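Local coordinates for putative branched-chain amino acid ABC transporter, periplasmic branched-chain amino acid-binding protein (Pseudomonas protegens Pf-5, PDB 4RU0) that probably binds branched-chain amino acids or related solutes in the periplasm and passes them to an ABC transporter for uptake, at residues Q33-L38 with N99-A104; G180-T185 with G208-Q213; Q233-V238 with F257-D262. One frame throughout, in Å; residues are numbered along the deposited sequence.

Interaction 1 of 3, residues Q33-L38 with N99-A104; sequences QQFFPL and NGLDGA
Phe35, on strand 34-38, lies alongside Ala104, their CA atoms 5.1 Å apart; no hydrogen bond joins the segments, so the contact is one of packing, side chain on side chain and side chain on backbone. Leu101 CB sits over one face of the Phe35 ring, 3.6 Å from its centroid and 11° off the normal, a CH-pi contact, while Pro37 N lies over the opposite face. CG of Phe35 stands opposite the backbone N (chi1 -177°), which swings the ring out toward Leu101. Ala104 CB packs 3.7 Å from Phe35 CB and meets Gln33 O at 3.3 Å; Phe35 CB touches Ala104 O, also at 3.3 Å. Residues 101-104 form a type I' beta turn closed by Ala104 N to Leu101 O at 3.1 Å, with Leu101 N returning a bond to Ala104 O; through it the chain leaving helix 87-97 comes back to strand 34-40 of the N-terminal alpha/beta lobe. Replacing Phe35 by an alanine would probably leave Leu101 CB facing a gap and Phe97 without its edge-to-face partner. Gly100 CA also borders the ring; at its phi of 107° a side chain would be jammed against the preceding carbonyl O and strike Ala104 O, which calls for glycine.

Interaction 2 of 3, residues G180-T185 with G208-Q213; sequences GKKIAT and GFENIQ
Ile183 O accepts from Ile212 N at 3.1 Å, the donor tilted 26° from the carbonyl plane, and a water lies 2.7 Å from the same oxygen. That water is also within bonding distance of Thr185 OG1 and Asn211 OD1, on the face that carries Ile183 and Thr185; with its wider surroundings counted it has more acceptors in reach than protons, so it may not serve all at once. Asn211 OD1 is held by Gln213 NE2 as well, on a lone pair in its carbonyl plane. The backbone bonds run in the parallel pattern, Glu210 N to Lys181 O, Ile183 N to Glu210 O and then Thr185 N to Ile212 O, the last short at 2.7 Å and nearly straight. Ile183 CD1 rests over one face of the Phe209 ring, 3.8 Å from the centroid, offset toward the rim, a CH-pi contact. Phe209 takes the less common chi1 of 62°, which turns that face to the methyl. The bent Gln213 chain runs beside Thr185 and brings OE1 to 3.3 Å from Thr185 CB. On the other face Lys182 and Glu210 extend side by side; Lys182 NZ lies 4.4 Å from Glu210 OE1, too far for a salt bridge, but a second water joins NZ to Glu210 OE2, and NZ also bonds Gln233 O. The connection between the strands includes helix 197-207, which packs on Thr185 and Gln213, giving the beta-alpha-beta crossover at the margin of a Rossmann-like sheet, as in the lobes of periplasmic binding proteins.

Interaction 3 of 3, residues Q233-V238 with F257-D262; sequences QNPDWV and FGFPVD
The Phe259 ring pushes into the bend where residues 234-238 enter strand 237-241, and three of its carbons do most of the touching. CE1 comes to 3.4 Å from Pro235 O, which lies in the ring plane at its edge, so the carbonyl meets the ring's C-H rim and not its pi cloud. The same CE1 packs 3.9 Å from Pro235 CD. On the other side of the ring tip CE2 meets Val238 CG2 at 3.5 Å, and CZ is held between Pro235 O and that methyl. The pose depends on two torsions. Phe259 has CG opposite its backbone N (chi1 -170°), which sends the ring across the gap between the segments; Val238, with chi1 172°, turns CG1 opposite its own N and leaves CG2, beside the N, to face the ring. Pro260 CD lies 3.4 Å above one face of the Phe259 ring, toward its rim. Strand 237-241, helix 246-256 and strand 264-266 make a beta-alpha-beta unit, and this contact fastens the chain just past the helix to the start of the first strand. A Schellman motif with positive phi at Gly258 ends the helix and sets Phe259 on its way inward, where its ring also reaches Ile230 of helix 224-233 and Ile264. Trp237 starts out away from residues 257-262, yet its indole swings back enough for CZ3 to lie 3.8 Å from Asp262 O. Its NE1 is bonded to Glu172, which fixes the indole's far edge, while Ile168 and Arg171 of helix 157-172 pack against it.

How the interactions relate
Interactions 2 and 3 belong to one sheet, their centres 12 Å apart: strands 182-188 and 237-241 are neighbours, joined by Lys182 N to Asp236 OD1 at 2.7 Å and Ala184 N to Trp237 O at 3.0 Å, both probable hydrogen bonds. Interaction 1 lies in the other lobe, on the opposite side of the chain's centre, its centre 49 Å from that of interaction 2 and 50 Å from that of interaction 3. The cleft between lobes holds a bound pentaoxaheptadecane, about 13 Å from the Thr185 side chain. Its pocket residues Tyr41, Tyr192, Trp243 and Trp269 follow the C-terminal ends of strands 34-40, 182-188, 237-241 and 264-266, whereas the contacts involve N-terminal parts of the first three, so none forms the pocket itself.

Interaction 1 of 3, residues Q33-L38 with N99-A104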
loop_
_atom_site.group_PDB
_atom_site.type_symbol
_atom_site.label_atom_id
_atom_site.label_comp_id
_atom_site.label_asym_id
_atom_site.label_seq_id
_atom_site.Cartn_x
_atom_site.Cartn_y
_atom_site.Cartn_z
ATOM N N GLN A 33 3.053 -28.241 4.941
ATOM C CA GLN A 33 3.453 -26.938 4.437
ATOM C C GLN A 33 2.457 -25.849 4.850
ATOM O O GLN A 33 1.322 -26.145 5.209
ATOM C CB GLN A 33 3.589 -26.994 2.914
ATOM C CG GLN A 33 4.479 -28.132 2.421
ATOM C CD GLN A 33 4.317 -28.404 0.936
ATOM O OE1 GLN A 33 3.211 -28.341 0.398
ATOM N NE2 GLN A 33 5.422 -28.710 0.266
ATOM N N GLN A 34 2.902 -24.595 4.819
ATOM C CA GLN A 34 2.035 -23.447 5.090
ATOM C C GLN A 34 1.528 -22.864 3.777
ATOM O O GLN A 34 2.322 -22.491 2.913
ATOM C CB GLN A 34 2.776 -22.376 5.891
ATOM C CG GLN A 34 2.011 -21.065 6.037
ATOM C CD GLN A 34 0.924 -21.133 7.088
ATOM O OE1 GLN A 34 1.205 -21.209 8.287
ATOM N NE2 GLN A 34 -0.331 -21.111 6.646
ATOM N N PHE A 35 0.208 -22.789 3.625
ATOM C CA PHE A 35 -0.370 -22.329 2.367
ATOM C C PHE A 35 -0.366 -20.808 2.246
ATOM O O PHE A 35 -0.742 -20.091 3.170
ATOM C CB PHE A 35 -1.796 -22.856 2.198
ATOM C CG PHE A 35 -2.427 -22.469 0.892
ATOM C CD1 PHE A 35 -1.708 -22.557 -0.292
ATOM C CD2 PHE A 35 -3.737 -22.028 0.842
ATOM C CE1 PHE A 35 -2.283 -22.202 -1.498
ATOM C CE2 PHE A 35 -4.319 -21.678 -0.360
ATOM C CZ PHE A 35 -3.591 -21.765 -1.532
ATOM N N PHE A 36 0.059 -20.334 1.081
ATOM C CA PHE A 36 0.113 -18.911 0.793
ATOM C C PHE A 36 -0.719 -18.619 -0.446
ATOM O O PHE A 36 -0.211 -18.691 -1.563
ATOM C CB PHE A 36 1.559 -18.464 0.582
ATOM C CG PHE A 36 1.803 -17.019 0.895
ATOM C CD1 PHE A 36 2.440 -16.653 2.072
ATOM C CD2 PHE A 36 1.405 -16.025 0.012
ATOM C CE1 PHE A 36 2.677 -15.325 2.365
ATOM C CE2 PHE A 36 1.634 -14.690 0.297
ATOM C CZ PHE A 36 2.272 -14.338 1.476
ATOM N N PRO A 37 -2.009 -18.301 -0.253
ATOM C CA PRO A 37 -2.903 -18.053 -1.386
ATOM C C PRO A 37 -2.472 -16.824 -2.184
ATOM O O PRO A 37 -2.090 -15.807 -1.599
ATOM C CB PRO A 37 -4.264 -17.836 -0.716
ATOM C CG PRO A 37 -3.941 -17.388 0.666
ATOM C CD PRO A 37 -2.683 -18.102 1.041
ATOM N N LEU A 38 -2.514 -16.932 -3.509
ATOM C CA LEU A 38 -2.137 -15.821 -4.374
ATOM C C LEU A 38 -3.270 -15.449 -5.325
ATOM O O LEU A 38 -3.545 -16.161 -6.289
ATOM C CB LEU A 38 -0.872 -16.158 -5.165
ATOM C CG LEU A 38 0.396 -16.314 -4.321
ATOM C CD1 LEU A 38 1.602 -16.587 -5.203
ATOM C CD2 LEU A 38 0.627 -15.080 -3.456
ATOM N N ASN A 99 -10.306 -22.592 2.524
ATOM C CA ASN A 99 -10.226 -23.856 3.242
ATOM C C ASN A 99 -8.860 -24.522 3.129
ATOM O O ASN A 99 -8.625 -25.566 3.737
ATOM C CB ASN A 99 -11.313 -24.807 2.753
ATOM C CG ASN A 99 -12.687 -24.387 3.211
ATOM O OD1 ASN A 99 -12.916 -24.168 4.402
ATOM N ND2 ASN A 99 -13.606 -24.242 2.265
ATOM N N GLY A 100 -7.964 -23.912 2.358
ATOM C CA GLY A 100 -6.608 -24.407 2.220
ATOM C C GLY A 100 -6.343 -25.054 0.875
ATOM O O GLY A 100 -7.214 -25.065 0.008
ATOM N N LEU A 101 -5.136 -25.588 0.699
ATOM C CA LEU A 101 -4.773 -26.293 -0.529
ATOM C C LEU A 101 -4.168 -27.658 -0.224
ATOM O O LEU A 101 -3.048 -27.747 0.283
ATOM C CB LEU A 101 -3.791 -25.470 -1.368
ATOM C CG LEU A 101 -3.231 -26.201 -2.594
ATOM C CD1 LEU A 101 -4.344 -26.552 -3.574
ATOM C CD2 LEU A 101 -2.136 -25.397 -3.283
ATOM N N ASP A 102 -4.922 -28.713 -0.537
ATOM C CA ASP A 102 -4.485 -30.097 -0.344
ATOM C C ASP A 102 -3.972 -30.348 1.070
ATOM O O ASP A 102 -2.966 -31.029 1.255
ATOM C CB ASP A 102 -3.404 -30.464 -1.366
ATOM C CG ASP A 102 -3.921 -30.446 -2.796
ATOM O OD1 ASP A 102 -5.058 -30.910 -3.022
ATOM O OD2 ASP A 102 -3.190 -29.968 -3.692
ATOM N N GLY A 103 -4.664 -29.788 2.060
ATOM C CA GLY A 103 -4.292 -29.962 3.455
ATOM C C GLY A 103 -3.686 -28.729 4.112
ATOM O O GLY A 103 -3.958 -28.449 5.284
ATOM N N ALA A 104 -2.865 -27.991 3.367
ATOM C CA ALA A 104 -2.170 -26.824 3.915
ATOM C C ALA A 104 -3.124 -25.654 4.163
ATOM O O ALA A 104 -3.805 -25.207 3.243
ATOM C CB ALA A 104 -1.052 -26.399 2.983
#

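Interaction 2 of 3, residues G180-T185 with G208-Q213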
loop_
_atom_site.group_PDB
_atom_site.type_symbol
_atom_site.label_atom_id
_atom_site.label_comp_id
_atom_site.label_asym_id
_atom_site.label_seq_id
_atom_site.Cartn_x
_atom_site.Cartn_y
_atom_site.Cartn_z
ATOM N N GLY A 180 -0.579 30.438 5.618
ATOM C CA GLY A 180 -0.383 31.280 4.450
ATOM C C GLY A 180 -0.020 30.535 3.172
ATOM O O GLY A 180 0.276 31.153 2.145
ATOM N N LYS A 181 -0.033 29.206 3.228
ATOM C CA LYS A 181 0.254 28.396 2.054
ATOM C C LYS A 181 -1.026 27.822 1.468
ATOM O O LYS A 181 -2.026 27.675 2.168
ATOM C CB LYS A 181 1.222 27.267 2.408
ATOM C CG LYS A 181 2.607 27.750 2.778
ATOM C CD LYS A 181 3.310 28.362 1.582
ATOM C CE LYS A 181 4.429 29.309 2.015
ATOM N NZ LYS A 181 5.479 28.624 2.810
ATOM N N LYS A 182 -0.992 27.506 0.179
ATOM C CA LYS A 182 -2.118 26.841 -0.465
ATOM C C LYS A 182 -1.720 25.441 -0.893
ATOM O O LYS A 182 -0.672 25.242 -1.518
ATOM C CB LYS A 182 -2.616 27.629 -1.678
ATOM C CG LYS A 182 -3.255 28.967 -1.357
ATOM C CD LYS A 182 -3.764 29.618 -2.627
ATOM C CE LYS A 182 -4.053 31.093 -2.427
ATOM N NZ LYS A 182 -4.467 31.727 -3.715
ATOM N N ILE A 183 -2.558 24.472 -0.550
ATOM C CA ILE A 183 -2.340 23.104 -0.960
ATOM C C ILE A 183 -3.592 22.598 -1.654
ATOM O O ILE A 183 -4.650 22.500 -1.039
ATOM C CB ILE A 183 -1.993 22.204 0.238
ATOM C CG1 ILE A 183 -0.723 22.707 0.919
ATOM C CG2 ILE A 183 -1.837 20.744 -0.209
ATOM C CD1 ILE A 183 -0.325 21.910 2.135
ATOM N N ALA A 184 -3.473 22.298 -2.944
ATOM C CA ALA A 184 -4.615 21.818 -3.712
ATOM C C ALA A 184 -4.561 20.301 -3.854
ATOM O O ALA A 184 -3.525 19.735 -4.205
ATOM C CB ALA A 184 -4.663 22.486 -5.087
ATOM N N THR A 185 -5.685 19.650 -3.579
ATOM C CA THR A 185 -5.785 18.220 -3.789
ATOM C C THR A 185 -6.655 17.955 -5.012
ATOM O O THR A 185 -7.848 18.290 -5.034
ATOM C CB THR A 185 -6.359 17.489 -2.550
ATOM O OG1 THR A 185 -5.470 17.657 -1.442
ATOM C CG2 THR A 185 -6.519 16.001 -2.829
ATOM N N GLY A 208 -3.374 25.783 9.380
ATOM C CA GLY A 208 -3.828 27.008 8.747
ATOM C C GLY A 208 -3.474 27.209 7.285
ATOM O O GLY A 208 -3.484 28.342 6.804
ATOM N N PHE A 209 -3.161 26.136 6.564
ATOM C CA PHE A 209 -2.965 26.275 5.123
ATOM C C PHE A 209 -4.326 26.216 4.425
ATOM O O PHE A 209 -5.267 25.619 4.925
ATOM C CB PHE A 209 -2.010 25.203 4.570
ATOM C CG PHE A 209 -2.499 23.789 4.734
ATOM C CD1 PHE A 209 -3.363 23.219 3.806
ATOM C CD2 PHE A 209 -2.062 23.014 5.797
ATOM C CE1 PHE A 209 -3.807 21.917 3.959
ATOM C CE2 PHE A 209 -2.503 21.706 5.953
ATOM C CZ PHE A 209 -3.376 21.159 5.034
ATOM N N GLU A 210 -4.430 26.852 3.271
ATOM C CA GLU A 210 -5.670 26.820 2.515
ATOM C C GLU A 210 -5.866 25.433 1.902
ATOM O O GLU A 210 -5.032 24.948 1.144
ATOM C CB GLU A 210 -5.671 27.903 1.436
ATOM C CG GLU A 210 -7.033 28.158 0.826
ATOM C CD GLU A 210 -7.027 29.324 -0.146
ATOM O OE1 GLU A 210 -6.274 30.299 0.088
ATOM O OE2 GLU A 210 -7.780 29.269 -1.140
ATOM N N ASN A 211 -6.973 24.795 2.255
ATOM C CA ASN A 211 -7.287 23.442 1.800
ATOM C C ASN A 211 -8.188 23.455 0.565
ATOM O O ASN A 211 -9.401 23.583 0.672
ATOM C CB ASN A 211 -7.950 22.663 2.938
ATOM C CG ASN A 211 -8.395 21.275 2.525
ATOM O OD1 ASN A 211 -7.853 20.676 1.590
ATOM N ND2 ASN A 211 -9.387 20.748 3.234
ATOM N N ILE A 212 -7.582 23.333 -0.609
ATOM C CA ILE A 212 -8.327 23.373 -1.861
ATOM C C ILE A 212 -8.596 21.954 -2.359
ATOM O O ILE A 212 -7.667 21.192 -2.618
ATOM C CB ILE A 212 -7.563 24.172 -2.945
ATOM C CG1 ILE A 212 -7.282 25.598 -2.461
ATOM C CG2 ILE A 212 -8.337 24.193 -4.258
ATOM C CD1 ILE A 212 -6.433 26.406 -3.418
ATOM N N GLN A 213 -9.872 21.606 -2.487
ATOM C CA GLN A 213 -10.279 20.267 -2.911
ATOM C C GLN A 213 -10.908 20.280 -4.305
ATOM O O GLN A 213 -11.953 20.892 -4.519
ATOM C CB GLN A 213 -11.258 19.668 -1.894
ATOM C CG GLN A 213 -10.633 19.347 -0.535
ATOM C CD GLN A 213 -9.574 18.251 -0.613
ATOM O OE1 GLN A 213 -9.525 17.478 -1.570
ATOM N NE2 GLN A 213 -8.720 18.184 0.400
HETATM O O HOH W 1 -7.137 30.633 -3.602
HETATM O O HOH W 2 -5.522 20.072 -0.198
#

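Interaction 3 of 3, residues Q233-V238 with F257-D262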
loop_
_atom_site.group_PDB
_atom_site.type_symbol
_atom_site.label_atom_id
_atom_site.label_comp_id
_atom_site.label_asym_id
_atom_site.label_seq_id
_atom_site.Cartn_x
_atom_site.Cartn_y
_atom_site.Cartn_z
ATOM N N GLN A 233 -5.483 30.006 -8.959
ATOM C CA GLN A 233 -5.229 30.067 -7.530
ATOM C C GLN A 233 -3.737 29.963 -7.205
ATOM O O GLN A 233 -3.318 30.364 -6.124
ATOM C CB GLN A 233 -6.021 28.971 -6.815
ATOM C CG GLN A 233 -7.514 29.264 -6.723
ATOM C CD GLN A 233 -8.304 28.108 -6.138
ATOM O OE1 GLN A 233 -8.196 26.976 -6.603
ATOM N NE2 GLN A 233 -9.105 28.387 -5.114
ATOM N N ASN A 234 -2.952 29.448 -8.151
ATOM C CA ASN A 234 -1.509 29.238 -7.982
ATOM C C ASN A 234 -1.120 28.684 -6.604
ATOM O O ASN A 234 -0.425 29.351 -5.833
ATOM C CB ASN A 234 -0.754 30.547 -8.254
ATOM C CG ASN A 234 0.757 30.363 -8.269
ATOM O OD1 ASN A 234 1.508 31.248 -7.850
ATOM N ND2 ASN A 234 1.207 29.206 -8.740
ATOM N N PRO A 235 -1.577 27.462 -6.284
ATOM C CA PRO A 235 -1.219 26.869 -4.992
ATOM C C PRO A 235 0.266 26.534 -4.939
ATOM O O PRO A 235 0.897 26.392 -5.989
ATOM C CB PRO A 235 -2.068 25.598 -4.942
ATOM C CG PRO A 235 -2.187 25.199 -6.374
ATOM C CD PRO A 235 -2.317 26.509 -7.132
ATOM N N ASP A 236 0.809 26.420 -3.730
ATOM C CA ASP A 236 2.223 26.111 -3.539
ATOM C C ASP A 236 2.504 24.651 -3.852
ATOM O O ASP A 236 3.587 24.311 -4.310
ATOM C CB ASP A 236 2.655 26.435 -2.105
ATOM C CG ASP A 236 2.377 27.885 -1.727
ATOM O OD1 ASP A 236 1.293 28.165 -1.165
ATOM O OD2 ASP A 236 3.239 28.746 -1.998
ATOM N N TRP A 237 1.520 23.790 -3.609
ATOM C CA TRP A 237 1.664 22.358 -3.874
ATOM C C TRP A 237 0.377 21.742 -4.414
ATOM O O TRP A 237 -0.723 22.183 -4.075
ATOM C CB TRP A 237 2.088 21.617 -2.603
ATOM C CG TRP A 237 3.422 22.047 -2.089
ATOM C CD1 TRP A 237 3.669 23.049 -1.197
ATOM C CD2 TRP A 237 4.697 21.494 -2.436
ATOM N NE1 TRP A 237 5.019 23.159 -0.968
ATOM C CE2 TRP A 237 5.675 22.218 -1.716
ATOM C CE3 TRP A 237 5.110 20.461 -3.287
ATOM C CZ2 TRP A 237 7.041 21.938 -1.815
ATOM C CZ3 TRP A 237 6.474 20.184 -3.389
ATOM C CH2 TRP A 237 7.421 20.920 -2.655
ATOM N N VAL A 238 0.520 20.723 -5.256
ATOM C CA VAL A 238 -0.622 19.908 -5.647
ATOM C C VAL A 238 -0.444 18.467 -5.175
ATOM O O VAL A 238 0.541 17.797 -5.503
ATOM C CB VAL A 238 -0.848 19.916 -7.173
ATOM C CG1 VAL A 238 -1.925 18.900 -7.556
ATOM C CG2 VAL A 238 -1.247 21.311 -7.642
ATOM N N PHE A 257 -0.782 24.098 -18.787
ATOM C CA PHE A 257 -1.191 25.307 -18.078
ATOM C C PHE A 257 -0.026 25.982 -17.349
ATOM O O PHE A 257 -0.209 26.984 -16.675
ATOM C CB PHE A 257 -2.309 24.993 -17.084
ATOM C CG PHE A 257 -3.688 25.026 -17.690
ATOM C CD1 PHE A 257 -4.202 23.918 -18.352
ATOM C CD2 PHE A 257 -4.477 26.164 -17.585
ATOM C CE1 PHE A 257 -5.478 23.945 -18.902
ATOM C CE2 PHE A 257 -5.755 26.198 -18.135
ATOM C CZ PHE A 257 -6.252 25.085 -18.794
ATOM N N GLY A 258 1.169 25.425 -17.479
ATOM C CA GLY A 258 2.359 26.058 -16.943
ATOM C C GLY A 258 2.585 25.872 -15.457
ATOM O O GLY A 258 3.414 26.569 -14.867
ATOM N N PHE A 259 1.863 24.944 -14.836
ATOM C CA PHE A 259 2.095 24.679 -13.420
ATOM C C PHE A 259 3.336 23.803 -13.268
ATOM O O PHE A 259 3.509 22.838 -14.010
ATOM C CB PHE A 259 0.882 24.020 -12.766
ATOM C CG PHE A 259 0.980 23.950 -11.266
ATOM C CD1 PHE A 259 0.635 25.044 -10.486
ATOM C CD2 PHE A 259 1.447 22.800 -10.639
ATOM C CE1 PHE A 259 0.742 24.994 -9.113
ATOM C CE2 PHE A 259 1.557 22.739 -9.264
ATOM C CZ PHE A 259 1.205 23.835 -8.495
ATOM N N PRO A 260 4.224 24.157 -12.326
ATOM C CA PRO A 260 5.501 23.442 -12.186
ATOM C C PRO A 260 5.312 22.032 -11.638
ATOM O O PRO A 260 4.784 21.823 -10.547
ATOM C CB PRO A 260 6.307 24.322 -11.217
ATOM C CG PRO A 260 5.300 25.167 -10.516
ATOM C CD PRO A 260 4.130 25.329 -11.439
ATOM N N VAL A 261 5.764 21.063 -12.418
ATOM C CA VAL A 261 5.482 19.661 -12.168
ATOM C C VAL A 261 6.176 19.149 -10.907
ATOM O O VAL A 261 5.719 18.188 -10.281
ATOM C CB VAL A 261 5.894 18.816 -13.402
ATOM C CG1 VAL A 261 5.727 17.332 -13.139
ATOM C CG2 VAL A 261 5.061 19.240 -14.604
ATOM N N ASP A 262 7.266 19.797 -10.511
ATOM C CA ASP A 262 7.964 19.367 -9.302
ATOM C C ASP A 262 7.338 19.990 -8.052
ATOM O O ASP A 262 7.874 19.876 -6.951
ATOM C CB ASP A 262 9.460 19.696 -9.389
ATOM C CG ASP A 262 9.732 21.185 -9.440
ATOM O OD1 ASP A 262 8.833 21.952 -9.842
ATOM O OD2 ASP A 262 10.856 21.583 -9.077
#